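Local coordinates for protein glucosamine-6-phosphate deaminase (Bacillus subtilis, PDB 2BKX) that belongs to the glucosamine-6-phosphate isomerase/6-phosphogluconolactonase family, has a Rossmann-like alpha/beta fold and holds fructose -6-phosphate in a pocket, at residues A30-A35 and I61-L66; G124-Q129 and L188-I193; N142-S147 and D217-A222; H153-N158 and K177-M182. All blocks are in the same frame, centred on the assembly; numbering follows the deposited sequence.

Contact 1: residues A30-A35 and I61-L66; sequences AVLGLA and ITTVNL. With F6R (fructose -6-phosphate), chain C.
In a beta-alpha-beta unit of the central sheet, connected through helix 41-53, strand 31-34 pairs in parallel with the first half of strand 62-69, and the pair ends at the ligand pocket. The ladder starts where Thr62 N donates to Ala30 O at 3.0 Å, almost perfectly straight, and alternates up to Leu66 N on Leu34 O. CA-H...O contacts fill in between, such as Gly33 CA to Val64 O at 3.1 Å. On the face carrying Leu32, Leu34, Thr63 and Asn65, Leu34 leans over Thr63: its CD1 lies 3.7 Å from Thr63 CG2. Met84 and Phe88 of helix 80-89 pack on Leu34 from this face. Thr63 OG1 sits between its own N and carbonyl carbon (chi1 69°), which leaves the methyl to meet the leucine while the hydroxyl bonds His99. The Asn65 amide lies beside Leu34, with ND2 3.7 Å from Leu34 CB. At the strand starts, Leu32 CD1 meets Ile61 CD1 at 3.8 Å. On the other face, Val31 and Thr62 stand side by side, pointing the same way. At the last rung, Leu66 and the neighbouring Ala35 line the pocket of fructose -6-phosphate: Ala35 CB touches Leu66 CD1, and that methyl lies 3.6 Å from the ligand's O2.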
loop_
_atom_site.group_PDB
_atom_site.type_symbol
_atom_site.label_atom_id
_atom_site.label_comp_id
_atom_site.label_asym_id
_atom_site.label_seq_id
_atom_site.Cartn_x
_atom_site.Cartn_y
_atom_site.Cartn_z
ATOM N N ALA A 30 -6.558 -2.865 -16.134
ATOM C CA ALA A 30 -6.806 -2.532 -14.741
ATOM C C ALA A 30 -5.831 -1.508 -14.243
ATOM O O ALA A 30 -4.705 -1.416 -14.721
ATOM C CB ALA A 30 -6.745 -3.732 -13.864
ATOM N N VAL A 31 -6.305 -0.722 -13.287
ATOM C CA VAL A 31 -5.529 0.206 -12.525
ATOM C C VAL A 31 -5.314 -0.427 -11.144
ATOM O O VAL A 31 -6.279 -0.636 -10.404
ATOM C CB VAL A 31 -6.250 1.574 -12.369
ATOM C CG1 VAL A 31 -5.382 2.514 -11.549
ATOM C CG2 VAL A 31 -6.532 2.166 -13.763
ATOM N N LEU A 32 -4.065 -0.725 -10.820
ATOM C CA LEU A 32 -3.753 -1.349 -9.547
ATOM C C LEU A 32 -3.168 -0.305 -8.622
ATOM O O LEU A 32 -2.185 0.357 -8.960
ATOM C CB LEU A 32 -2.697 -2.468 -9.702
ATOM C CG LEU A 32 -2.881 -3.488 -10.824
ATOM C CD1 LEU A 32 -1.685 -4.426 -10.797
ATOM C CD2 LEU A 32 -4.203 -4.219 -10.687
ATOM N N GLY A 33 -3.720 -0.213 -7.422
ATOM C CA GLY A 33 -3.120 0.568 -6.361
ATOM C C GLY A 33 -2.166 -0.299 -5.593
ATOM O O GLY A 33 -2.564 -1.387 -5.179
ATOM N N LEU A 34 -0.921 0.164 -5.391
ATOM C CA LEU A 34 0.130 -0.683 -4.858
ATOM C C LEU A 34 0.751 -0.047 -3.616
ATOM O O LEU A 34 0.627 1.150 -3.377
ATOM C CB LEU A 34 1.196 -0.934 -5.935
ATOM C CG LEU A 34 0.662 -1.715 -7.151
ATOM C CD1 LEU A 34 1.815 -1.854 -8.154
ATOM C CD2 LEU A 34 0.107 -3.085 -6.785
ATOM N N ALA A 35 1.421 -0.901 -2.851
ATOM C CA ALA A 35 2.011 -0.557 -1.566
ATOM C C ALA A 35 3.459 -1.023 -1.493
ATOM O O ALA A 35 3.859 -1.970 -2.180
ATOM C CB ALA A 35 1.241 -1.251 -0.459
ATOM N N ILE A 61 -1.573 -2.928 -17.937
ATOM C CA ILE A 61 -1.888 -2.435 -16.601
ATOM C C ILE A 61 -1.372 -1.025 -16.398
ATOM O O ILE A 61 -0.423 -0.584 -17.053
ATOM C CB ILE A 61 -1.384 -3.351 -15.438
ATOM C CG1 ILE A 61 0.134 -3.260 -15.189
ATOM C CG2 ILE A 61 -1.881 -4.785 -15.608
ATOM C CD1 ILE A 61 0.566 -3.848 -13.847
ATOM N N THR A 62 -2.062 -0.325 -15.519
ATOM C CA THR A 62 -1.603 0.942 -14.954
ATOM C C THR A 62 -1.492 0.755 -13.462
ATOM O O THR A 62 -2.304 0.053 -12.893
ATOM C CB THR A 62 -2.619 2.072 -15.261
ATOM O OG1 THR A 62 -2.728 2.208 -16.692
ATOM C CG2 THR A 62 -2.224 3.372 -14.634
ATOM N N THR A 63 -0.503 1.398 -12.829
ATOM C CA THR A 63 -0.425 1.350 -11.363
ATOM C C THR A 63 -0.272 2.718 -10.746
ATOM O O THR A 63 0.334 3.629 -11.351
ATOM C CB THR A 63 0.723 0.429 -10.895
ATOM O OG1 THR A 63 2.000 0.988 -11.203
ATOM C CG2 THR A 63 0.637 -0.931 -11.554
ATOM N N VAL A 64 -0.808 2.840 -9.520
ATOM C CA VAL A 64 -0.624 4.035 -8.697
ATOM C C VAL A 64 -0.181 3.549 -7.313
ATOM O O VAL A 64 -0.755 2.603 -6.752
ATOM C CB VAL A 64 -1.879 4.930 -8.595
ATOM C CG1 VAL A 64 -2.167 5.526 -9.949
ATOM C CG2 VAL A 64 -3.088 4.180 -8.128
ATOM N N ASN A 65 0.861 4.180 -6.777
ATOM C CA ASN A 65 1.345 3.823 -5.464
ATOM C C ASN A 65 0.770 4.744 -4.389
ATOM O O ASN A 65 0.455 5.913 -4.641
ATOM C CB ASN A 65 2.878 3.837 -5.409
ATOM C CG ASN A 65 3.463 2.465 -5.537
ATOM O OD1 ASN A 65 3.944 1.865 -4.517
ATOM N ND2 ASN A 65 3.386 1.917 -6.707
ATOM N N LEU A 66 0.675 4.214 -3.181
ATOM C CA LEU A 66 0.153 4.958 -2.047
ATOM C C LEU A 66 0.954 6.176 -1.688
ATOM O O LEU A 66 0.401 7.211 -1.317
ATOM C CB LEU A 66 0.083 4.055 -0.806
ATOM C CG LEU A 66 -0.992 2.994 -0.779
ATOM C CD1 LEU A 66 -0.738 1.970 0.323
ATOM C CD2 LEU A 66 -2.352 3.617 -0.560
HETATM C C1 F6R C . 2.854 1.127 2.141
HETATM C C2 F6R C . 2.269 2.061 3.182
HETATM C C3 F6R C . 2.366 1.875 4.702
HETATM C C4 F6R C . 2.783 0.452 5.128
HETATM C C5 F6R C . 2.848 0.262 6.635
HETATM C C6 F6R C . 3.315 -1.141 7.004
HETATM O O1 F6R C . 2.958 1.755 0.849
HETATM O O2 F6R C . 1.633 3.002 2.763
HETATM O O3 F6R C . 1.083 2.089 5.263
HETATM O O4 F6R C . 1.845 -0.468 4.579
HETATM O O5 F6R C . 3.674 1.239 7.257
HETATM O O6 F6R C . 4.677 -1.295 6.575
HETATM P P F6R C . 5.343 -2.744 6.615
HETATM O O1P F6R C . 4.665 -3.560 5.549
HETATM O O2P F6R C . 5.053 -3.297 7.985
HETATM O O3P F6R C . 6.799 -2.555 6.335
#

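Contact 2: residues G124-Q129 and L188-I193; sequences GDTDIQ and LSSKRI
Ile128 and Arg192 run side by side and point the same way, the arginine stretched out from CG to NE along the isoleucine. Ile128 is itself extended, with CG1 anti to the backbone N (chi1 -167°), and this carries its CD1 to 4.1 Å from Arg192 CD; the same methyl stands oblique to the guanidinium group. Ile19 of helix 9-26 touches both side chains. Asp127 and Lys191 form a second aligned pair. The lysine chain passes the carboxylate with CD 3.6 Å from Asp127 OD1, and its NZ makes only a long salt bridge to that oxygen. Asp127 has other partners: OD1 also bridges to Lys27, and OD2 takes the backbone N-H of Val31.

These pairs flank the entry into two parallel strands of the Rossmann-like sheet, 128-131 and 193-197, where Gln129 and Ile193 make the first bridge. Lys191 N donates to Thr126 O at 3.0 Å, and Gln129 N to Arg192 O at 2.8 Å. Arg192 O is gripped twice, since Ser190 OG also donates to it, from well above the carbonyl plane. Ser190 is buried between the segments: its OG, anti to the backbone N (chi1 -174°), lies 2.7 Å from Thr126 OG1 and its CB packs on Gln129 CB. Nearer the surface, Asp125 CB rests 3.8 Å from Ser189 O, and a water donates to Ser189 O and weakly to Asp125 OD2.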
loop_
_atom_site.group_PDB
_atom_site.type_symbol
_atom_site.label_atom_id
_atom_site.label_comp_id
_atom_site.label_asym_id
_atom_site.label_seq_id
_atom_site.Cartn_x
_atom_site.Cartn_y
_atom_site.Cartn_z
ATOM N N GLY A 124 -9.730 6.704 -13.650
ATOM C CA GLY A 124 -10.920 5.975 -13.296
ATOM C C GLY A 124 -10.885 5.368 -11.914
ATOM O O GLY A 124 -11.640 4.466 -11.628
ATOM N N ASP A 125 -10.023 5.878 -11.040
ATOM C CA ASP A 125 -9.822 5.342 -9.691
ATOM C C ASP A 125 -9.127 3.981 -9.843
ATOM O O ASP A 125 -8.873 3.533 -10.966
ATOM C CB ASP A 125 -11.122 5.144 -8.876
ATOM C CG ASP A 125 -12.120 6.299 -8.983
ATOM O OD1 ASP A 125 -11.742 7.483 -8.821
ATOM O OD2 ASP A 125 -13.331 5.996 -9.171
ATOM N N THR A 126 -8.813 3.309 -8.729
ATOM C CA THR A 126 -8.233 1.958 -8.802
ATOM C C THR A 126 -9.267 0.811 -8.883
ATOM O O THR A 126 -10.367 0.887 -8.274
ATOM C CB THR A 126 -7.279 1.754 -7.615
ATOM O OG1 THR A 126 -8.039 1.803 -6.398
ATOM C CG2 THR A 126 -6.223 2.825 -7.602
ATOM N N ASP A 127 -8.912 -0.272 -9.578
ATOM C CA ASP A 127 -9.660 -1.502 -9.606
ATOM C C ASP A 127 -9.422 -2.366 -8.364
ATOM O O ASP A 127 -10.292 -3.118 -7.913
ATOM C CB ASP A 127 -9.369 -2.294 -10.879
ATOM C CG ASP A 127 -9.937 -1.612 -12.089
ATOM O OD1 ASP A 127 -11.165 -1.722 -12.246
ATOM O OD2 ASP A 127 -9.183 -0.900 -12.831
ATOM N N ILE A 128 -8.185 -2.310 -7.857
ATOM C CA ILE A 128 -7.874 -2.912 -6.570
ATOM C C ILE A 128 -6.833 -2.033 -5.901
ATOM O O ILE A 128 -6.011 -1.451 -6.598
ATOM C CB ILE A 128 -7.363 -4.363 -6.685
ATOM C CG1 ILE A 128 -7.350 -5.068 -5.318
ATOM C CG2 ILE A 128 -5.994 -4.402 -7.384
ATOM C CD1 ILE A 128 -7.077 -6.562 -5.458
ATOM N N GLN A 129 -6.876 -1.952 -4.571
ATOM C CA GLN A 129 -5.872 -1.181 -3.828
ATOM C C GLN A 129 -5.295 -2.112 -2.772
ATOM O O GLN A 129 -6.004 -2.531 -1.852
ATOM C CB GLN A 129 -6.483 0.055 -3.180
ATOM C CG GLN A 129 -5.508 0.836 -2.317
ATOM C CD GLN A 129 -4.394 1.465 -3.108
ATOM O OE1 GLN A 129 -4.651 2.387 -3.886
ATOM N NE2 GLN A 129 -3.146 1.030 -2.889
ATOM N N LEU A 188 -10.445 4.812 -0.245
ATOM C CA LEU A 188 -11.819 4.315 -0.182
ATOM C C LEU A 188 -12.513 4.343 -1.533
ATOM O O LEU A 188 -13.484 3.623 -1.735
ATOM C CB LEU A 188 -12.642 5.107 0.812
ATOM C CG LEU A 188 -12.341 4.848 2.270
ATOM C CD1 LEU A 188 -13.107 5.820 3.137
ATOM C CD2 LEU A 188 -12.642 3.397 2.691
ATOM N N SER A 189 -12.043 5.173 -2.467
ATOM C CA SER A 189 -12.605 5.195 -3.814
ATOM C C SER A 189 -12.261 3.979 -4.660
ATOM O O SER A 189 -12.831 3.803 -5.729
ATOM C CB SER A 189 -12.182 6.479 -4.497
ATOM O OG SER A 189 -12.802 7.580 -3.844
ATOM N N SER A 190 -11.355 3.128 -4.191
ATOM C CA SER A 190 -11.019 1.931 -4.926
ATOM C C SER A 190 -12.242 1.046 -5.056
ATOM O O SER A 190 -13.076 0.975 -4.132
ATOM C CB SER A 190 -9.963 1.134 -4.211
ATOM O OG SER A 190 -9.550 0.027 -5.012
ATOM N N LYS A 191 -12.299 0.281 -6.123
ATOM C CA LYS A 191 -13.378 -0.692 -6.255
ATOM C C LYS A 191 -13.229 -1.843 -5.234
ATOM O O LYS A 191 -14.206 -2.426 -4.806
ATOM C CB LYS A 191 -13.381 -1.260 -7.677
ATOM C CG LYS A 191 -13.970 -0.353 -8.740
ATOM C CD LYS A 191 -14.045 -1.103 -10.114
ATOM C CE LYS A 191 -15.210 -0.650 -11.016
ATOM N NZ LYS A 191 -15.042 -1.197 -12.443
ATOM N N ARG A 192 -12.005 -2.181 -4.881
ATOM C CA ARG A 192 -11.719 -3.367 -4.087
ATOM C C ARG A 192 -10.460 -3.111 -3.280
ATOM O O ARG A 192 -9.482 -2.619 -3.845
ATOM C CB ARG A 192 -11.481 -4.584 -4.987
ATOM C CG ARG A 192 -11.333 -5.858 -4.260
ATOM C CD ARG A 192 -11.168 -7.044 -5.167
ATOM N NE ARG A 192 -11.093 -8.251 -4.339
ATOM C CZ ARG A 192 -10.982 -9.476 -4.815
ATOM N NH1 ARG A 192 -10.890 -9.685 -6.109
ATOM N NH2 ARG A 192 -10.949 -10.491 -3.972
ATOM N N ILE A 193 -10.495 -3.457 -1.991
ATOM C CA ILE A 193 -9.338 -3.267 -1.130
ATOM C C ILE A 193 -8.807 -4.614 -0.666
ATOM O O ILE A 193 -9.592 -5.488 -0.311
ATOM C CB ILE A 193 -9.673 -2.329 0.051
ATOM C CG1 ILE A 193 -9.900 -0.877 -0.533
ATOM C CG2 ILE A 193 -8.546 -2.284 1.093
ATOM C CD1 ILE A 193 -10.449 0.110 0.356
HETATM O O HOH W 1 -15.236 5.405 -6.335
#

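Contact 3: residues N142-S147 and D217-A222; sequences NEPGTS and DFPASA
Pro219 pushes its ring against the backbone of Asn142 and Glu143, with CG 3.2 Å from Asn142 O and 3.6 Å from Glu143 C. Pro144 meets this ring obliquely, its CG 4.1 Å from Pro219 CD, while its CB lies 3.3 Å from Asp217 O. Each proline ring thus reaches a carbonyl oxygen of the other segment. Asn142 O is buried under Pro219 and has no hydrogen-bond partner in the model.

Pro144 and Gly145 are the central residues of a type II beta turn from Glu143 to Thr146. Glu143 O closes it by accepting two bonds from Thr146: one from the backbone N, and a short one of 2.6 Å from OG1, which comes in the carbonyl plane on a lone pair. In the other segment, Pro219 opens a 3-10 segment, and the carbonyl of Phe218 just before it is likewise held twice, by Ser221 N and Ser221 OG.

Further out, the loop of 142-147 links strands 128-131 and 153-156, that of 217-222 links helix 203-211 to strand 229-234, and each has further anchors. Asn142 ND2 bonds Ile139 O and Met182 O. The carboxylate of Glu143 is held by His138, Asn136 and Thr161. Phe218 packs on Leu209 of helix 203-211.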
loop_
_atom_site.group_PDB
_atom_site.type_symbol
_atom_site.label_atom_id
_atom_site.label_comp_id
_atom_site.label_asym_id
_atom_site.label_seq_id
_atom_site.Cartn_x
_atom_site.Cartn_y
_atom_site.Cartn_z
ATOM N N ASN A 142 -1.418 7.917 6.208
ATOM C CA ASN A 142 -2.495 8.599 6.934
ATOM C C ASN A 142 -2.450 8.193 8.389
ATOM O O ASN A 142 -2.882 7.090 8.724
ATOM C CB ASN A 142 -3.851 8.272 6.313
ATOM C CG ASN A 142 -3.935 8.713 4.889
ATOM O OD1 ASN A 142 -4.118 9.911 4.614
ATOM N ND2 ASN A 142 -3.854 7.770 3.972
ATOM N N GLU A 143 -1.832 9.054 9.211
ATOM C CA GLU A 143 -1.609 8.746 10.616
ATOM C C GLU A 143 -2.864 9.011 11.433
ATOM O O GLU A 143 -3.791 9.691 10.977
ATOM C CB GLU A 143 -0.448 9.563 11.163
ATOM C CG GLU A 143 0.889 9.351 10.444
ATOM C CD GLU A 143 1.668 8.116 10.816
ATOM O OE1 GLU A 143 1.073 7.102 11.228
ATOM O OE2 GLU A 143 2.927 8.128 10.733
ATOM N N PRO A 144 -2.903 8.502 12.675
ATOM C CA PRO A 144 -4.043 8.807 13.533
ATOM C C PRO A 144 -4.392 10.273 13.585
ATOM O O PRO A 144 -3.511 11.141 13.646
ATOM C CB PRO A 144 -3.573 8.272 14.883
ATOM C CG PRO A 144 -2.685 7.129 14.531
ATOM C CD PRO A 144 -1.953 7.582 13.320
ATOM N N GLY A 145 -5.694 10.530 13.487
ATOM C CA GLY A 145 -6.213 11.869 13.431
ATOM C C GLY A 145 -6.534 12.383 12.050
ATOM O O GLY A 145 -7.039 13.497 11.918
ATOM N N THR A 146 -6.235 11.600 11.007
ATOM C CA THR A 146 -6.478 12.045 9.662
ATOM C C THR A 146 -7.969 11.910 9.352
ATOM O O THR A 146 -8.592 10.891 9.632
ATOM C CB THR A 146 -5.654 11.190 8.664
ATOM O OG1 THR A 146 -4.256 11.314 8.947
ATOM C CG2 THR A 146 -5.843 11.608 7.218
ATOM N N SER A 147 -8.533 12.937 8.749
ATOM C CA SER A 147 -9.903 12.861 8.266
ATOM C C SER A 147 -10.128 11.732 7.269
ATOM O O SER A 147 -9.299 11.500 6.362
ATOM C CB SER A 147 -10.265 14.152 7.532
ATOM O OG SER A 147 -11.575 14.087 6.990
ATOM N N ASP A 217 -8.884 8.024 15.152
ATOM C CA ASP A 217 -7.718 7.660 15.938
ATOM C C ASP A 217 -7.081 6.362 15.439
ATOM O O ASP A 217 -5.926 6.096 15.758
ATOM C CB ASP A 217 -8.073 7.536 17.437
ATOM C CG ASP A 217 -6.834 7.499 18.345
ATOM O OD1 ASP A 217 -5.977 8.409 18.269
ATOM O OD2 ASP A 217 -6.708 6.537 19.136
ATOM N N PHE A 218 -7.825 5.560 14.669
ATOM C CA PHE A 218 -7.314 4.306 14.097
ATOM C C PHE A 218 -7.661 4.269 12.599
ATOM O O PHE A 218 -8.756 3.830 12.201
ATOM C CB PHE A 218 -7.917 3.117 14.825
ATOM C CG PHE A 218 -7.227 1.838 14.548
ATOM C CD1 PHE A 218 -5.999 1.572 15.095
ATOM C CD2 PHE A 218 -7.817 0.897 13.703
ATOM C CE1 PHE A 218 -5.356 0.395 14.818
ATOM C CE2 PHE A 218 -7.173 -0.262 13.381
ATOM C CZ PHE A 218 -5.944 -0.517 13.914
ATOM N N PRO A 219 -6.776 4.830 11.748
ATOM C CA PRO A 219 -7.113 5.080 10.347
ATOM C C PRO A 219 -7.699 3.895 9.591
ATOM O O PRO A 219 -8.625 4.050 8.806
ATOM C CB PRO A 219 -5.779 5.578 9.752
ATOM C CG PRO A 219 -5.089 6.231 10.911
ATOM C CD PRO A 219 -5.477 5.452 12.111
ATOM N N ALA A 220 -7.165 2.704 9.838
ATOM C CA ALA A 220 -7.621 1.523 9.107
ATOM C C ALA A 220 -9.117 1.219 9.377
ATOM O O ALA A 220 -9.740 0.481 8.637
ATOM C CB ALA A 220 -6.793 0.314 9.466
ATOM N N SER A 221 -9.663 1.763 10.455
ATOM C CA SER A 221 -11.070 1.566 10.758
ATOM C C SER A 221 -11.987 2.164 9.716
ATOM O O SER A 221 -13.146 1.758 9.617
ATOM C CB SER A 221 -11.416 2.115 12.149
ATOM O OG SER A 221 -11.498 3.511 12.194
ATOM N N ALA A 222 -11.485 3.100 8.902
ATOM C CA ALA A 222 -12.238 3.599 7.769
ATOM C C ALA A 222 -12.668 2.471 6.834
ATOM O O ALA A 222 -13.655 2.561 6.101
ATOM C CB ALA A 222 -11.425 4.613 6.997
#

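Contact 4: residues H153-N158 and K177-M182; sequences HVVTLN and KKALTM
Strands 153-156 and 178-181 form an antiparallel pair at one edge of the mixed sheet, with strand 178-181 also pairing antiparallel with strand 62-69 on its other side.

Backbone bonds come first. His153 and Thr181 exchange two, as do Val155 and Ala179; within the second pair Val155 N donates to Ala179 O at 2.9 Å. Past the strand, Leu157 N donates to Lys177 O, and a water donates to both Lys177 O and Leu157 O at 2.8 Å, bridging the two segments beyond the last rung. In the non-hydrogen-bonded pairs the CA atoms turn to carbonyls, as Lys178 CA does to Val155 O at 3.1 Å.

Apolar contacts gather on the face of Val155, Ala179 and Thr181. Ala179 CB touches both Val155 CG2 and, at 3.9 Å, Leu157 CD2, and Phe141 packs against this alanine as well. Val155 CG1 meets Thr181 CG2 at 3.8 Å, the two side chains crossing at about a right angle. On the reverse face Val154 and Leu180 lean on Cys113 of helix 109-122.

Polar side chains find their partners beyond the strand pair. Lys178 crosses Thr156 at a slant, its CE 3.7 Å from Thr156 OG1. Thr181 points OG1 away from its own N (chi1 -174°), where it donates to Met182 O and also bonds Phe141 N; its methyl is left for the strand partner. The His153 ring stands alongside Thr181, fixed by ND1 bonding Arg151 O, and its CE1 lies 3.9 Å from Thr181 CG2.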
loop_
_atom_site.group_PDB
_atom_site.type_symbol
_atom_site.label_atom_id
_atom_site.label_comp_id
_atom_site.label_asym_id
_atom_site.label_seq_id
_atom_site.Cartn_x
_atom_site.Cartn_y
_atom_site.Cartn_z
ATOM N N HIS A 153 -1.934 14.108 0.101
ATOM C CA HIS A 153 -1.423 15.227 0.877
ATOM C C HIS A 153 -0.055 14.949 1.459
ATOM O O HIS A 153 0.364 13.792 1.525
ATOM C CB HIS A 153 -2.418 15.653 1.967
ATOM C CG HIS A 153 -2.643 14.652 3.062
ATOM N ND1 HIS A 153 -3.293 13.461 2.870
ATOM C CD2 HIS A 153 -2.375 14.722 4.385
ATOM C CE1 HIS A 153 -3.351 12.802 4.019
ATOM N NE2 HIS A 153 -2.787 13.541 4.954
ATOM N N VAL A 154 0.597 16.041 1.875
ATOM C CA VAL A 154 1.856 16.030 2.593
ATOM C C VAL A 154 1.597 15.815 4.062
ATOM O O VAL A 154 0.755 16.468 4.649
ATOM C CB VAL A 154 2.628 17.339 2.392
ATOM C CG1 VAL A 154 3.987 17.307 3.100
ATOM C CG2 VAL A 154 2.846 17.571 0.913
ATOM N N VAL A 155 2.310 14.858 4.649
ATOM C CA VAL A 155 2.182 14.478 6.048
ATOM C C VAL A 155 3.500 14.490 6.775
ATOM O O VAL A 155 4.554 14.241 6.184
ATOM C CB VAL A 155 1.543 13.083 6.191
ATOM C CG1 VAL A 155 0.154 13.124 5.571
ATOM C CG2 VAL A 155 2.418 11.982 5.543
ATOM N N THR A 156 3.420 14.779 8.071
ATOM C CA THR A 156 4.560 14.629 8.956
ATOM C C THR A 156 4.407 13.257 9.599
ATOM O O THR A 156 3.420 12.989 10.262
ATOM C CB THR A 156 4.589 15.763 10.009
ATOM O OG1 THR A 156 4.700 17.004 9.326
ATOM C CG2 THR A 156 5.731 15.616 11.001
ATOM N N LEU A 157 5.377 12.384 9.391
ATOM C CA LEU A 157 5.316 11.046 9.903
ATOM C C LEU A 157 5.360 11.014 11.430
ATOM O O LEU A 157 6.113 11.744 12.091
ATOM C CB LEU A 157 6.459 10.201 9.361
ATOM C CG LEU A 157 6.494 10.088 7.833
ATOM C CD1 LEU A 157 7.713 9.300 7.418
ATOM C CD2 LEU A 157 5.269 9.400 7.286
ATOM N N ASN A 158 4.543 10.146 12.007
ATOM C CA ASN A 158 4.613 9.964 13.451
ATOM C C ASN A 158 5.932 9.318 13.834
ATOM O O ASN A 158 6.531 8.542 13.074
ATOM C CB ASN A 158 3.471 9.079 13.930
ATOM C CG ASN A 158 2.128 9.799 13.992
ATOM O OD1 ASN A 158 1.947 10.945 13.542
ATOM N ND2 ASN A 158 1.167 9.103 14.574
ATOM N N LYS A 177 11.322 12.821 7.654
ATOM C CA LYS A 177 10.307 13.322 8.559
ATOM C C LYS A 177 8.936 13.486 7.914
ATOM O O LYS A 177 7.942 13.529 8.611
ATOM C CB LYS A 177 10.760 14.636 9.167
ATOM C CG LYS A 177 11.899 14.426 10.189
ATOM C CD LYS A 177 12.411 15.690 10.789
ATOM C CE LYS A 177 13.401 15.327 11.853
ATOM N NZ LYS A 177 12.727 14.756 13.059
ATOM N N LYS A 178 8.916 13.613 6.590
ATOM C CA LYS A 178 7.656 13.843 5.887
ATOM C C LYS A 178 7.483 12.908 4.704
ATOM O O LYS A 178 8.441 12.312 4.227
ATOM C CB LYS A 178 7.552 15.305 5.403
ATOM C CG LYS A 178 7.655 16.358 6.548
ATOM C CD LYS A 178 7.495 17.773 6.038
ATOM C CE LYS A 178 7.168 18.723 7.147
ATOM N NZ LYS A 178 6.814 20.071 6.607
ATOM N N ALA A 179 6.254 12.856 4.211
ATOM C CA ALA A 179 5.917 12.023 3.086
ATOM C C ALA A 179 4.733 12.592 2.336
ATOM O O ALA A 179 4.038 13.468 2.828
ATOM C CB ALA A 179 5.623 10.619 3.561
ATOM N N LEU A 180 4.516 12.076 1.135
ATOM C CA LEU A 180 3.334 12.321 0.317
ATOM C C LEU A 180 2.518 11.033 0.303
ATOM O O LEU A 180 3.083 9.964 0.083
ATOM C CB LEU A 180 3.750 12.637 -1.118
ATOM C CG LEU A 180 4.409 13.989 -1.325
ATOM C CD1 LEU A 180 5.762 14.095 -0.651
ATOM C CD2 LEU A 180 4.549 14.231 -2.823
ATOM N N THR A 181 1.217 11.112 0.584
ATOM C CA THR A 181 0.380 9.913 0.630
ATOM C C THR A 181 -1.003 10.172 0.035
ATOM O O THR A 181 -1.595 11.229 0.216
ATOM C CB THR A 181 0.215 9.423 2.086
ATOM O OG1 THR A 181 -0.490 8.171 2.103
ATOM C CG2 THR A 181 -0.441 10.409 2.984
ATOM N N MET A 182 -1.486 9.177 -0.675
ATOM C CA MET A 182 -2.910 9.091 -1.010
ATOM C C MET A 182 -3.672 9.252 0.275
ATOM O O MET A 182 -3.233 8.751 1.323
ATOM C CB MET A 182 -3.236 7.729 -1.536
ATOM C CG MET A 182 -2.898 7.529 -2.891
ATOM S SD MET A 182 -3.558 5.857 -3.318
ATOM C CE MET A 182 -2.590 6.019 -4.387
HETATM O O HOH W 2 8.282 13.327 11.359
#

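In the fold
Contacts 1, 2 and 4 all reach the mixed sheet, whereas contact 3 ties together two loops outside it. Contacts 1 and 2 are neighbours, centres 9 Å apart, because strand 31-34 pairs with strand 128-131. Contact 4 lies about 19 Å between centres from contact 1 and joins it through strands 62-69 and 178-181, where Leu66 and Met182 are bonded through their backbones. Contact 3 sits about 13 Å from contact 4, centre to centre. Along the chain contact 1 closes first; contact 4 is nested within both contacts 2 and 3, which cross. Contact 1 supplies Ala35 and Leu66 to the fructose -6-phosphate pocket, and side chains of the other three come within about 6 to 7 Å of the ligand.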